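PDB 6T7J: carbon monoxide dehydrogenase from Thermococcus sp. AM4, which catalyses the oxidation of carbon monoxide to carbon dioxide, probably passing the electrons to ferredoxin, and is seen here with a broken, nickel-free active-site cluster. Local coordinates for residues Val446-Cys451 with Ser551-Met556; Leu475-Gly480 with Leu517-Cys522; Asn88-Ile93 with His202-Gly207; Val188-Ile193 with Ser223-Trp228. One frame throughout, in Å; residues are numbered along the deposited sequence.

Contact 1 of 4, residues Val446-Cys451 with Ser551-Met556; sequences VGIVGC and SAPEWM. With MSK (Broken Fe4S4 cluster), chain F.
W555 sets its CB 4.4 Å from C451 SG and turns its indole away from the other segment. The edge of that ring meets A552 O in plane, NE1 bonds to V578 O, and A560 and V561 of helix 558-569 pack against the side chain, as does A59 of the second subunit. The carboxylate of E554 has two partners: OE1 receives N459 N and OE2 receives H462 N, while C451 O lies 3.6 Å from E554 CB.

Two of the three hydrogen bonds between the segments join backbone to backbone. S551 N donates to G447 O (2.8 Å), and V449 N returns a straighter bond to S551 O (2.9 Å, 164°), the pattern of a parallel bridge between I448 and S551. From the strand, I448 sends its methyl CG2 to P553 CG at 3.6 Å, the two side chains crossing at about a right angle. The chains stay together as far as C451 and W555.

At the far end C451 SG binds an iron of the cluster, FE3, at 2.4 Å, and also accepts the N-H of M556 at 3.4 Å and 169°, so the sulfur has both an iron and an N-H partner. With chi1 at 68°, M556 CG lies between its backbone N and carbonyl carbon, where it reaches C451 CB (3.5 Å).

The pair lies at the middle of a parallel sheet of Rossmann-like order, 3-2-1-4-5-6, with the cluster beyond its strand ends. Strand 474-478 flanks 444-448, and helix 460-471 packs on the pair, L465 touching S551, H462 touching P553 and L469 touching V446.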
loop_
_atom_site.group_PDB
_atom_site.type_symbol
_atom_site.label_atom_id
_atom_site.label_comp_id
_atom_site.label_asym_id
_atom_site.label_seq_id
_atom_site.Cartn_x
_atom_site.Cartn_y
_atom_site.Cartn_z
ATOM N N VAL A 446 19.585 5.548 24.952
ATOM C CA VAL A 446 19.524 5.272 23.522
ATOM C C VAL A 446 18.750 3.983 23.298
ATOM O O VAL A 446 19.055 2.951 23.907
ATOM C CB VAL A 446 20.923 5.183 22.885
ATOM C CG1 VAL A 446 20.815 4.693 21.447
ATOM C CG2 VAL A 446 21.603 6.540 22.928
ATOM N N GLY A 447 17.745 4.047 22.427
ATOM C CA GLY A 447 17.018 2.867 22.009
ATOM C C GLY A 447 17.580 2.274 20.734
ATOM O O GLY A 447 17.650 2.947 19.701
ATOM N N ILE A 448 17.994 1.015 20.797
ATOM C CA ILE A 448 18.523 0.293 19.649
ATOM C C ILE A 448 17.516 -0.777 19.245
ATOM O O ILE A 448 17.053 -1.568 20.080
ATOM C CB ILE A 448 19.907 -0.308 19.942
ATOM C CG1 ILE A 448 20.735 0.665 20.787
ATOM C CG2 ILE A 448 20.632 -0.587 18.644
ATOM C CD1 ILE A 448 22.131 0.168 21.104
ATOM N N VAL A 449 17.156 -0.776 17.966
ATOM C CA VAL A 449 16.112 -1.621 17.412
ATOM C C VAL A 449 16.572 -2.096 16.040
ATOM O O VAL A 449 17.639 -1.712 15.554
ATOM C CB VAL A 449 14.763 -0.878 17.297
ATOM C CG1 VAL A 449 14.357 -0.271 18.637
ATOM C CG2 VAL A 449 14.848 0.204 16.230
ATOM N N GLY A 450 15.764 -2.933 15.411
ATOM C CA GLY A 450 15.928 -3.213 14.000
ATOM C C GLY A 450 16.223 -4.671 13.719
ATOM O O GLY A 450 16.241 -5.525 14.610
ATOM N N CYS A 451 16.494 -4.937 12.446
ATOM C CA CYS A 451 16.572 -6.256 11.850
ATOM C C CYS A 451 18.018 -6.753 11.801
ATOM O O CYS A 451 18.897 -6.228 12.495
ATOM C CB CYS A 451 15.950 -6.186 10.453
ATOM S SG CYS A 451 14.512 -5.105 10.353
ATOM N N SER A 551 18.553 4.083 17.286
ATOM C CA SER A 551 19.410 3.533 16.243
ATOM C C SER A 551 18.849 2.217 15.724
ATOM O O SER A 551 18.339 1.401 16.496
ATOM C CB SER A 551 20.837 3.318 16.756
ATOM O OG SER A 551 21.423 2.189 16.131
ATOM N N ALA A 552 18.966 2.025 14.409
ATOM C CA ALA A 552 18.697 0.751 13.742
ATOM C C ALA A 552 19.968 0.354 13.000
ATOM O O ALA A 552 20.147 0.700 11.821
ATOM C CB ALA A 552 17.504 0.857 12.795
ATOM N N PRO A 553 20.880 -0.372 13.651
ATOM C CA PRO A 553 22.210 -0.575 13.053
ATOM C C PRO A 553 22.222 -1.506 11.854
ATOM O O PRO A 553 23.094 -1.360 10.990
ATOM C CB PRO A 553 23.036 -1.151 14.214
ATOM C CG PRO A 553 22.223 -0.914 15.450
ATOM C CD PRO A 553 20.795 -0.922 15.012
ATOM N N GLU A 554 21.308 -2.473 11.776
ATOM C CA GLU A 554 21.372 -3.509 10.747
ATOM C C GLU A 554 19.994 -3.770 10.152
ATOM O O GLU A 554 19.647 -4.909 9.819
ATOM C CB GLU A 554 21.967 -4.803 11.308
ATOM C CG GLU A 554 23.288 -4.618 12.047
ATOM C CD GLU A 554 23.718 -5.854 12.811
ATOM O OE1 GLU A 554 23.266 -6.965 12.461
ATOM O OE2 GLU A 554 24.513 -5.715 13.763
ATOM N N TRP A 555 19.198 -2.716 9.988
ATOM C CA TRP A 555 17.813 -2.869 9.565
ATOM C C TRP A 555 17.722 -3.399 8.134
ATOM O O TRP A 555 18.639 -3.249 7.322
ATOM C CB TRP A 555 17.072 -1.536 9.672
ATOM C CG TRP A 555 17.477 -0.540 8.630
ATOM C CD1 TRP A 555 18.485 0.376 8.719
ATOM C CD2 TRP A 555 16.881 -0.357 7.337
ATOM N NE1 TRP A 555 18.555 1.115 7.562
ATOM C CE2 TRP A 555 17.583 0.686 6.699
ATOM C CE3 TRP A 555 15.822 -0.971 6.660
ATOM C CZ2 TRP A 555 17.260 1.126 5.417
ATOM C CZ3 TRP A 555 15.505 -0.534 5.388
ATOM C CH2 TRP A 555 16.222 0.504 4.779
ATOM N N MET A 556 16.586 -4.035 7.835
ATOM C CA MET A 556 16.278 -4.470 6.473
ATOM C C MET A 556 14.808 -4.361 6.095
ATOM O O MET A 556 14.513 -4.266 4.898
ATOM C CB MET A 556 16.734 -5.920 6.246
ATOM C CG MET A 556 15.951 -6.967 7.033
ATOM S SD MET A 556 14.451 -7.567 6.218
ATOM C CE MET A 556 13.613 -8.351 7.596
HETATM S S1 MSK F . 11.694 -9.695 13.514
HETATM S S3 MSK F . 11.486 -6.720 11.734
HETATM S S4 MSK F . 14.145 -8.819 11.186
HETATM S S5 MSK F . 13.551 -7.194 14.173
HETATM FE FE1 MSK F . 10.132 -8.300 14.363
HETATM FE FE2 MSK F . 13.934 -9.091 13.343
HETATM FE FE3 MSK F . 13.706 -6.797 11.862
HETATM FE FE4 MSK F . 12.008 -8.861 11.426
#

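Contact 2 of 4, residues Leu475-Gly480 with Leu517-Cys522; sequences LVVGTG and LHMGSC. With MSK (Broken Fe4S4 cluster), chain F.
V477 and L517 meet as a bridged pair on one face of a parallel sheet, their side chains slanting across each other with V477 CG1 3.7 Å from L517 CB. A second partner reaches V477 from further along: M519 packs its sulfur SD 3.6 Å from V477 CB and as close to CG2. The bend at chi3 (75°) turns its methyl aside, which leaves the sulfur to make that touch. L475 joins from the other end, CD1 reaching L517 CG at 4.2 Å, and here the two leucines lie at about a right angle. One apolar row, L475, L517, V477 and M519, thus follows the strands.

The backbones are stitched by L517 N to V476 O and by G478 N to L517 O, then by M519 N to G478 O (2.9 Å, nearly straight at 175°). G480 N to G520 O (3.0 Å) continues the pairing toward the cluster. Within its own segment, G520 N bonds to H518 ND1, 26° out of the imidazole plane, and H518 NE2 is held by N308, so both ring nitrogens are engaged. T479 CB sits 3.2 Å from S521 O. The segment ends at C522, a pocket residue whose SG lies 3.2 Å from iron FE1 of the broken cluster, a longer approach than a normal thiolate bond.

Strand 516-518 is an edge strand of this sheet within the chain; 474-478 lies between it and 444-448. I528 of helix 525-538 packs on V477 and M519, L311 and M312 of helix 304-314 on H518, and L469 and I470 of helix 460-471 on V476.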
loop_
_atom_site.group_PDB
_atom_site.type_symbol
_atom_site.label_atom_id
_atom_site.label_comp_id
_atom_site.label_asym_id
_atom_site.label_seq_id
_atom_site.Cartn_x
_atom_site.Cartn_y
_atom_site.Cartn_z
ATOM N N LEU A 475 22.756 4.800 29.076
ATOM C CA LEU A 475 21.826 3.698 29.281
ATOM C C LEU A 475 21.250 3.248 27.945
ATOM O O LEU A 475 20.627 4.040 27.221
ATOM C CB LEU A 475 20.715 4.115 30.241
ATOM C CG LEU A 475 19.587 3.111 30.486
ATOM C CD1 LEU A 475 20.130 1.793 31.027
ATOM C CD2 LEU A 475 18.555 3.699 31.435
ATOM N N VAL A 476 21.457 1.976 27.627
ATOM C CA VAL A 476 21.034 1.365 26.376
ATOM C C VAL A 476 19.762 0.578 26.639
ATOM O O VAL A 476 19.753 -0.334 27.478
ATOM C CB VAL A 476 22.140 0.459 25.810
ATOM C CG1 VAL A 476 21.668 -0.286 24.594
ATOM C CG2 VAL A 476 23.360 1.276 25.466
ATOM N N VAL A 477 18.678 0.917 25.947
ATOM C CA VAL A 477 17.491 0.077 25.906
ATOM C C VAL A 477 17.274 -0.310 24.453
ATOM O O VAL A 477 17.861 0.280 23.545
ATOM C CB VAL A 477 16.240 0.770 26.483
ATOM C CG1 VAL A 477 16.552 1.402 27.828
ATOM C CG2 VAL A 477 15.708 1.804 25.508
ATOM N N GLY A 478 16.445 -1.318 24.224
ATOM C CA GLY A 478 16.196 -1.684 22.839
ATOM C C GLY A 478 15.253 -2.855 22.691
ATOM O O GLY A 478 14.904 -3.539 23.660
ATOM N N THR A 479 14.868 -3.086 21.436
ATOM C CA THR A 479 13.885 -4.109 21.087
ATOM C C THR A 479 14.386 -4.971 19.936
ATOM O O THR A 479 15.411 -4.690 19.308
ATOM C CB THR A 479 12.529 -3.503 20.691
ATOM O OG1 THR A 479 12.583 -3.061 19.328
ATOM C CG2 THR A 479 12.156 -2.332 21.595
ATOM N N GLY A 480 13.636 -6.043 19.675
ATOM C CA GLY A 480 13.767 -6.832 18.465
ATOM C C GLY A 480 15.049 -7.643 18.375
ATOM O O GLY A 480 15.599 -8.140 19.370
ATOM N N LEU A 517 18.766 -2.835 28.462
ATOM C CA LEU A 517 17.395 -3.153 28.850
ATOM C C LEU A 517 16.626 -3.688 27.645
ATOM O O LEU A 517 16.363 -2.957 26.680
ATOM C CB LEU A 517 16.708 -1.927 29.450
ATOM C CG LEU A 517 17.378 -1.340 30.699
ATOM C CD1 LEU A 517 16.506 -0.277 31.343
ATOM C CD2 LEU A 517 17.720 -2.434 31.702
ATOM N N HIS A 518 16.262 -4.968 27.715
ATOM C CA HIS A 518 15.399 -5.605 26.727
ATOM C C HIS A 518 13.968 -5.142 26.963
ATOM O O HIS A 518 13.348 -5.514 27.964
ATOM C CB HIS A 518 15.509 -7.123 26.840
ATOM C CG HIS A 518 14.871 -7.869 25.710
ATOM N ND1 HIS A 518 13.968 -7.289 24.844
ATOM C CD2 HIS A 518 15.002 -9.156 25.309
ATOM C CE1 HIS A 518 13.570 -8.186 23.960
ATOM N NE2 HIS A 518 14.183 -9.327 24.218
ATOM N N MET A 519 13.432 -4.339 26.044
ATOM C CA MET A 519 12.098 -3.780 26.202
ATOM C C MET A 519 11.050 -4.483 25.343
ATOM O O MET A 519 9.895 -4.047 25.318
ATOM C CB MET A 519 12.123 -2.281 25.903
ATOM C CG MET A 519 13.001 -1.503 26.869
ATOM S SD MET A 519 12.727 0.276 26.838
ATOM C CE MET A 519 11.175 0.401 27.725
ATOM N N GLY A 520 11.418 -5.559 24.644
ATOM C CA GLY A 520 10.453 -6.439 24.011
ATOM C C GLY A 520 10.674 -6.540 22.507
ATOM O O GLY A 520 11.811 -6.572 22.032
ATOM N N SER A 521 9.565 -6.590 21.770
ATOM C CA SER A 521 9.546 -6.892 20.349
ATOM C C SER A 521 9.470 -5.607 19.526
ATOM O O SER A 521 9.560 -4.494 20.054
ATOM C CB SER A 521 8.375 -7.825 20.037
ATOM O OG SER A 521 7.137 -7.209 20.352
ATOM N N CYS A 522 9.286 -5.765 18.210
ATOM C CA CYS A 522 9.293 -4.617 17.307
ATOM C C CYS A 522 8.126 -3.680 17.581
ATOM O O CYS A 522 8.274 -2.456 17.484
ATOM C CB CYS A 522 9.268 -5.090 15.854
ATOM S SG CYS A 522 10.898 -5.242 15.094
HETATM S S1 MSK F . 11.694 -9.695 13.514
HETATM S S3 MSK F . 11.486 -6.720 11.734
HETATM S S4 MSK F . 14.145 -8.819 11.186
HETATM S S5 MSK F . 13.551 -7.194 14.173
HETATM FE FE1 MSK F . 10.132 -8.300 14.363
HETATM FE FE2 MSK F . 13.934 -9.091 13.343
HETATM FE FE3 MSK F . 13.706 -6.797 11.862
HETATM FE FE4 MSK F . 12.008 -8.861 11.426
#

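Contact 3 of 4, residues Asn88-Ile93 with His202-Gly207; sequences NLLRMI and HRTHIG. With SF4 (iron/sulfur cluster), chain D.
R91 slants across T204, its CG 3.8 Å from the threonine methyl CG2 and its guanidinium edge turned to the hydroxyl. NE donates to T204 OG1 at 2.6 Å and 157°, the oxygen lying 11° out of the guanidinium plane, and NH2 adds a weak bond to the same atom at 3.1 Å. An arm extended from CG to NE carries the group out to this hydroxyl. T204 OG1 is also bonded to C200 O one turn back in helix 193-203, so the oxygen accepts hydrogen bonds from the arginine and can donate its own hydrogen to that carbonyl.

Beside this polar pair, L90 presents CD2 to T204 CG2 at 3.7 Å and to R203 CB at 4.2 Å, giving the helix 81-115 an apolar footing on residues R203 and T204. Two residues beyond T204, I206 places CD1 3.8 Å from sulfur S3 of the iron-sulfur cluster.

The arginine's NH2 has a stronger partner elsewhere, a salt bridge to E558 of the second subunit. Its charge is therefore probably balanced across the dimer interface, while the neutral threonine probably contributes, with that glutamate, to setting the rotation of the guanidinium.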
loop_
_atom_site.group_PDB
_atom_site.type_symbol
_atom_site.label_atom_id
_atom_site.label_comp_id
_atom_site.label_asym_id
_atom_site.label_seq_id
_atom_site.Cartn_x
_atom_site.Cartn_y
_atom_site.Cartn_z
ATOM N N ASN A 88 9.056 5.858 -3.461
ATOM C CA ASN A 88 9.455 4.511 -3.063
ATOM C C ASN A 88 9.613 4.411 -1.549
ATOM O O ASN A 88 9.170 3.431 -0.927
ATOM C CB ASN A 88 10.747 4.118 -3.783
ATOM C CG ASN A 88 10.583 4.066 -5.297
ATOM O OD1 ASN A 88 9.472 3.931 -5.811
ATOM N ND2 ASN A 88 11.694 4.170 -6.016
ATOM N N LEU A 89 10.213 5.432 -0.927
ATOM C CA LEU A 89 10.323 5.432 0.529
ATOM C C LEU A 89 8.947 5.490 1.189
ATOM O O LEU A 89 8.716 4.853 2.228
ATOM C CB LEU A 89 11.191 6.602 0.994
ATOM C CG LEU A 89 11.760 6.449 2.406
ATOM C CD1 LEU A 89 12.931 5.474 2.407
ATOM C CD2 LEU A 89 12.175 7.795 2.975
ATOM N N LEU A 90 8.023 6.256 0.603
ATOM C CA LEU A 90 6.667 6.321 1.134
ATOM C C LEU A 90 6.004 4.951 1.107
ATOM O O LEU A 90 5.287 4.581 2.044
ATOM C CB LEU A 90 5.839 7.331 0.341
ATOM C CG LEU A 90 4.448 7.594 0.914
ATOM C CD1 LEU A 90 4.592 7.935 2.368
ATOM C CD2 LEU A 90 3.730 8.713 0.178
ATOM N N ARG A 91 6.234 4.181 0.043
ATOM C CA ARG A 91 5.643 2.846 -0.013
ATOM C C ARG A 91 6.296 1.906 0.994
ATOM O O ARG A 91 5.624 1.022 1.541
ATOM C CB ARG A 91 5.732 2.284 -1.431
ATOM C CG ARG A 91 4.794 2.985 -2.402
ATOM C CD ARG A 91 4.402 2.104 -3.573
ATOM N NE ARG A 91 3.395 2.758 -4.405
ATOM C CZ ARG A 91 3.038 2.343 -5.616
ATOM N NH1 ARG A 91 3.603 1.267 -6.144
ATOM N NH2 ARG A 91 2.112 3.008 -6.298
ATOM N N MET A 92 7.589 2.091 1.271
ATOM C CA MET A 92 8.214 1.326 2.352
ATOM C C MET A 92 7.545 1.627 3.692
ATOM O O MET A 92 7.230 0.713 4.472
ATOM C CB MET A 92 9.711 1.633 2.419
ATOM C CG MET A 92 10.495 1.218 1.187
ATOM S SD MET A 92 12.277 1.337 1.434
ATOM C CE MET A 92 12.665 -0.352 1.896
ATOM N N ILE A 93 7.330 2.914 3.978
ATOM C CA ILE A 93 6.655 3.299 5.217
ATOM C C ILE A 93 5.252 2.704 5.265
ATOM O O ILE A 93 4.803 2.210 6.309
ATOM C CB ILE A 93 6.616 4.832 5.359
ATOM C CG1 ILE A 93 8.025 5.393 5.547
ATOM C CG2 ILE A 93 5.719 5.239 6.526
ATOM C CD1 ILE A 93 8.080 6.901 5.515
ATOM N N HIS A 202 -2.086 5.790 -2.580
ATOM C CA HIS A 202 -2.684 6.685 -3.570
ATOM C C HIS A 202 -1.714 7.784 -4.003
ATOM O O HIS A 202 -1.630 8.101 -5.194
ATOM C CB HIS A 202 -3.972 7.298 -3.012
ATOM C CG HIS A 202 -4.591 8.334 -3.903
ATOM N ND1 HIS A 202 -5.290 9.415 -3.411
ATOM C CD2 HIS A 202 -4.618 8.451 -5.252
ATOM C CE1 HIS A 202 -5.719 10.155 -4.418
ATOM N NE2 HIS A 202 -5.323 9.594 -5.546
ATOM N N ARG A 203 -0.976 8.369 -3.056
ATOM C CA ARG A 203 -0.079 9.477 -3.375
ATOM C C ARG A 203 1.035 9.039 -4.317
ATOM O O ARG A 203 1.423 9.786 -5.225
ATOM C CB ARG A 203 0.516 10.059 -2.092
ATOM C CG ARG A 203 -0.406 10.983 -1.322
ATOM C CD ARG A 203 0.295 11.552 -0.094
ATOM N NE ARG A 203 -0.592 12.396 0.702
ATOM C CZ ARG A 203 -0.593 13.725 0.668
ATOM N NH1 ARG A 203 -1.441 14.406 1.425
ATOM N NH2 ARG A 203 0.251 14.372 -0.124
ATOM N N THR A 204 1.566 7.835 -4.113
ATOM C CA THR A 204 2.635 7.306 -4.950
ATOM C C THR A 204 2.142 6.801 -6.299
ATOM O O THR A 204 2.969 6.537 -7.181
ATOM C CB THR A 204 3.357 6.174 -4.219
ATOM O OG1 THR A 204 2.441 5.094 -3.997
ATOM C CG2 THR A 204 3.890 6.667 -2.884
ATOM N N HIS A 205 0.829 6.647 -6.474
ATOM C CA HIS A 205 0.269 6.311 -7.776
ATOM C C HIS A 205 0.726 7.328 -8.814
ATOM O O HIS A 205 0.999 8.490 -8.493
ATOM C CB HIS A 205 -1.259 6.278 -7.686
ATOM C CG HIS A 205 -1.936 5.724 -8.900
ATOM N ND1 HIS A 205 -2.094 6.450 -10.061
ATOM C CD2 HIS A 205 -2.523 4.524 -9.123
ATOM C CE1 HIS A 205 -2.735 5.715 -10.952
ATOM N NE2 HIS A 205 -3.008 4.542 -10.407
ATOM N N ILE A 206 0.839 6.881 -10.069
ATOM C CA ILE A 206 1.349 7.766 -11.108
ATOM C C ILE A 206 0.457 8.993 -11.220
ATOM O O ILE A 206 -0.777 8.895 -11.225
ATOM C CB ILE A 206 1.465 7.037 -12.456
ATOM C CG1 ILE A 206 1.910 8.039 -13.521
ATOM C CG2 ILE A 206 0.138 6.392 -12.855
ATOM C CD1 ILE A 206 2.435 7.429 -14.769
ATOM N N GLY A 207 1.083 10.165 -11.268
ATOM C CA GLY A 207 0.350 11.396 -11.481
ATOM C C GLY A 207 -0.470 11.884 -10.307
ATOM O O GLY A 207 -1.490 12.547 -10.514
HETATM FE FE1 SF4 D . 6.504 7.794 -14.013
HETATM FE FE2 SF4 D . 7.406 5.752 -12.437
HETATM FE FE3 SF4 D . 8.183 5.849 -15.115
HETATM FE FE4 SF4 D . 5.604 5.328 -14.261
HETATM S S1 SF4 D . 7.464 4.009 -13.936
HETATM S S2 SF4 D . 6.255 6.703 -16.016
HETATM S S3 SF4 D . 5.288 6.656 -12.429
HETATM S S4 SF4 D . 8.700 7.359 -13.463
#

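Contact 4 of 4, residues Val188-Ile193 with Ser223-Trp228; sequences VLPRAI and SLADGW
P190 presses its ring onto A225 in the closest part of this contact, CB to CB at 3.6 Å, with CG equally near A225 N. A residue earlier in the helix, L224 adds its CB, 3.9 Å from P190 CG, the leucine and proline side chains crossing at about a right angle. With chi1 at -72°, L224 CG lies anti to the carbonyl carbon, and its CD1 touches both V188 O and V188 CG2 at 3.8 Å.

All of this is loop against helix: 188-193 leads from helix 177-186 into helix 193-203, with A192 as N-cap of the latter, and it rides on the long helix 212-242 where a wider pi-type turn follows at 226-228. No hydrogen bond crosses between the segments; the contact between them is apolar packing.

Away from the proline the fit slackens. I193 reaches A225 CB with CG2 at 4.1 Å and comes no nearer than 4.0 Å to A225 O. On the outward side L189, partly exposed, points away from helix 212-242 and touches W183 and E184. R191, though buried, also points away from this helix, and its guanidinium is held instead by salt bridges to E196 and E199 of helix 193-203.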
loop_
_atom_site.group_PDB
_atom_site.type_symbol
_atom_site.label_atom_id
_atom_site.label_comp_id
_atom_site.label_asym_id
_atom_site.label_seq_id
_atom_site.Cartn_x
_atom_site.Cartn_y
_atom_site.Cartn_z
ATOM N N VAL A 188 0.668 16.735 10.499
ATOM C CA VAL A 188 0.939 15.320 10.285
ATOM C C VAL A 188 0.191 14.444 11.290
ATOM O O VAL A 188 0.533 13.278 11.471
ATOM C CB VAL A 188 2.453 15.037 10.324
ATOM C CG1 VAL A 188 3.179 15.852 9.263
ATOM C CG2 VAL A 188 3.014 15.333 11.709
ATOM N N LEU A 189 -0.822 14.990 11.950
ATOM C CA LEU A 189 -1.594 14.216 12.912
ATOM C C LEU A 189 -2.328 13.089 12.194
ATOM O O LEU A 189 -3.110 13.361 11.268
ATOM C CB LEU A 189 -2.587 15.107 13.654
ATOM C CG LEU A 189 -2.012 15.977 14.776
ATOM C CD1 LEU A 189 -3.054 16.957 15.289
ATOM C CD2 LEU A 189 -1.480 15.115 15.908
ATOM N N PRO A 190 -2.106 11.831 12.564
ATOM C CA PRO A 190 -2.797 10.730 11.889
ATOM C C PRO A 190 -4.254 10.635 12.313
ATOM O O PRO A 190 -4.612 10.906 13.461
ATOM C CB PRO A 190 -2.008 9.495 12.330
ATOM C CG PRO A 190 -1.446 9.872 13.658
ATOM C CD PRO A 190 -1.178 11.355 13.606
ATOM N N ARG A 191 -5.098 10.232 11.364
ATOM C CA ARG A 191 -6.542 10.190 11.555
ATOM C C ARG A 191 -7.086 8.776 11.691
ATOM O O ARG A 191 -7.801 8.477 12.652
ATOM C CB ARG A 191 -7.233 10.913 10.390
ATOM C CG ARG A 191 -6.713 12.326 10.160
ATOM C CD ARG A 191 -6.836 12.741 8.704
ATOM N NE ARG A 191 -5.960 11.957 7.839
ATOM C CZ ARG A 191 -5.809 12.171 6.536
ATOM N NH1 ARG A 191 -4.991 11.404 5.828
ATOM N NH2 ARG A 191 -6.476 13.149 5.938
ATOM N N ALA A 192 -6.774 7.895 10.744
ATOM C CA ALA A 192 -7.132 6.485 10.835
ATOM C C ALA A 192 -6.057 5.687 10.111
ATOM O O ALA A 192 -5.655 6.056 9.004
ATOM C CB ALA A 192 -8.513 6.214 10.230
ATOM N N ILE A 193 -5.609 4.595 10.732
ATOM C CA ILE A 193 -4.368 3.941 10.312
ATOM C C ILE A 193 -4.479 3.425 8.881
ATOM O O ILE A 193 -3.667 3.769 8.007
ATOM C CB ILE A 193 -4.007 2.803 11.283
ATOM C CG1 ILE A 193 -4.166 3.253 12.736
ATOM C CG2 ILE A 193 -2.597 2.364 11.033
ATOM C CD1 ILE A 193 -3.944 2.136 13.747
ATOM N N SER A 223 3.711 6.981 9.677
ATOM C CA SER A 223 4.563 6.416 10.716
ATOM C C SER A 223 4.009 6.722 12.101
ATOM O O SER A 223 4.088 5.887 13.008
ATOM C CB SER A 223 5.984 6.954 10.576
ATOM O OG SER A 223 6.073 8.267 11.104
ATOM N N LEU A 224 3.443 7.916 12.283
ATOM C CA LEU A 224 2.837 8.248 13.569
ATOM C C LEU A 224 1.597 7.401 13.824
ATOM O O LEU A 224 1.360 6.965 14.957
ATOM C CB LEU A 224 2.500 9.736 13.624
ATOM C CG LEU A 224 3.704 10.671 13.745
ATOM C CD1 LEU A 224 3.260 12.129 13.799
ATOM C CD2 LEU A 224 4.541 10.309 14.962
ATOM N N ALA A 225 0.793 7.161 12.782
ATOM C CA ALA A 225 -0.320 6.224 12.915
ATOM C C ALA A 225 0.163 4.844 13.344
ATOM O O ALA A 225 -0.539 4.136 14.073
ATOM C CB ALA A 225 -1.098 6.128 11.602
ATOM N N ASP A 226 1.352 4.442 12.894
ATOM C CA ASP A 226 1.916 3.170 13.343
ATOM C C ASP A 226 2.332 3.238 14.810
ATOM O O ASP A 226 1.799 2.511 15.657
ATOM C CB ASP A 226 3.109 2.781 12.462
ATOM C CG ASP A 226 3.755 1.457 12.882
ATOM O OD1 ASP A 226 3.254 0.791 13.815
ATOM O OD2 ASP A 226 4.774 1.074 12.266
ATOM N N GLY A 227 3.289 4.112 15.128
ATOM C CA GLY A 227 3.970 4.022 16.411
ATOM C C GLY A 227 3.083 4.375 17.589
ATOM O O GLY A 227 3.061 3.664 18.598
ATOM N N TRP A 228 2.348 5.477 17.484
ATOM C CA TRP A 228 1.550 5.983 18.591
ATOM C C TRP A 228 0.128 5.430 18.610
ATOM O O TRP A 228 -0.699 5.909 19.393
ATOM C CB TRP A 228 1.518 7.511 18.553
ATOM C CG TRP A 228 2.773 8.134 19.080
ATOM C CD1 TRP A 228 3.805 8.645 18.349
ATOM C CD2 TRP A 228 3.135 8.300 20.456
ATOM N NE1 TRP A 228 4.786 9.124 19.184
ATOM C CE2 TRP A 228 4.398 8.923 20.484
ATOM C CE3 TRP A 228 2.510 7.988 21.668
ATOM C CZ2 TRP A 228 5.051 9.238 21.674
ATOM C CZ3 TRP A 228 3.161 8.297 22.850
ATOM C CH2 TRP A 228 4.417 8.918 22.844
#

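Overall arrangement
All four contacts are buried, but at different depths. Contacts 1 and 2 both lie about 9 Å from the centre of the chain and share one parallel sheet: strands 444-448 and 474-478 are neighbours, probably hydrogen-bonded from I448 N to V477 O, and both contacts end at the broken cluster. Their chemistry is backbone pairing and apolar packing, with cysteine sulfurs at the cluster end. Contacts 3 and 4 belong to the helical part, their centres about 23 and 18 Å from that of the chain, and touch through I93 and S223. Contact 4 is purely apolar, whereas contact 3, which like contact 1 touches the second subunit, adds an arginine-threonine bond and borders a different iron-sulfur cluster.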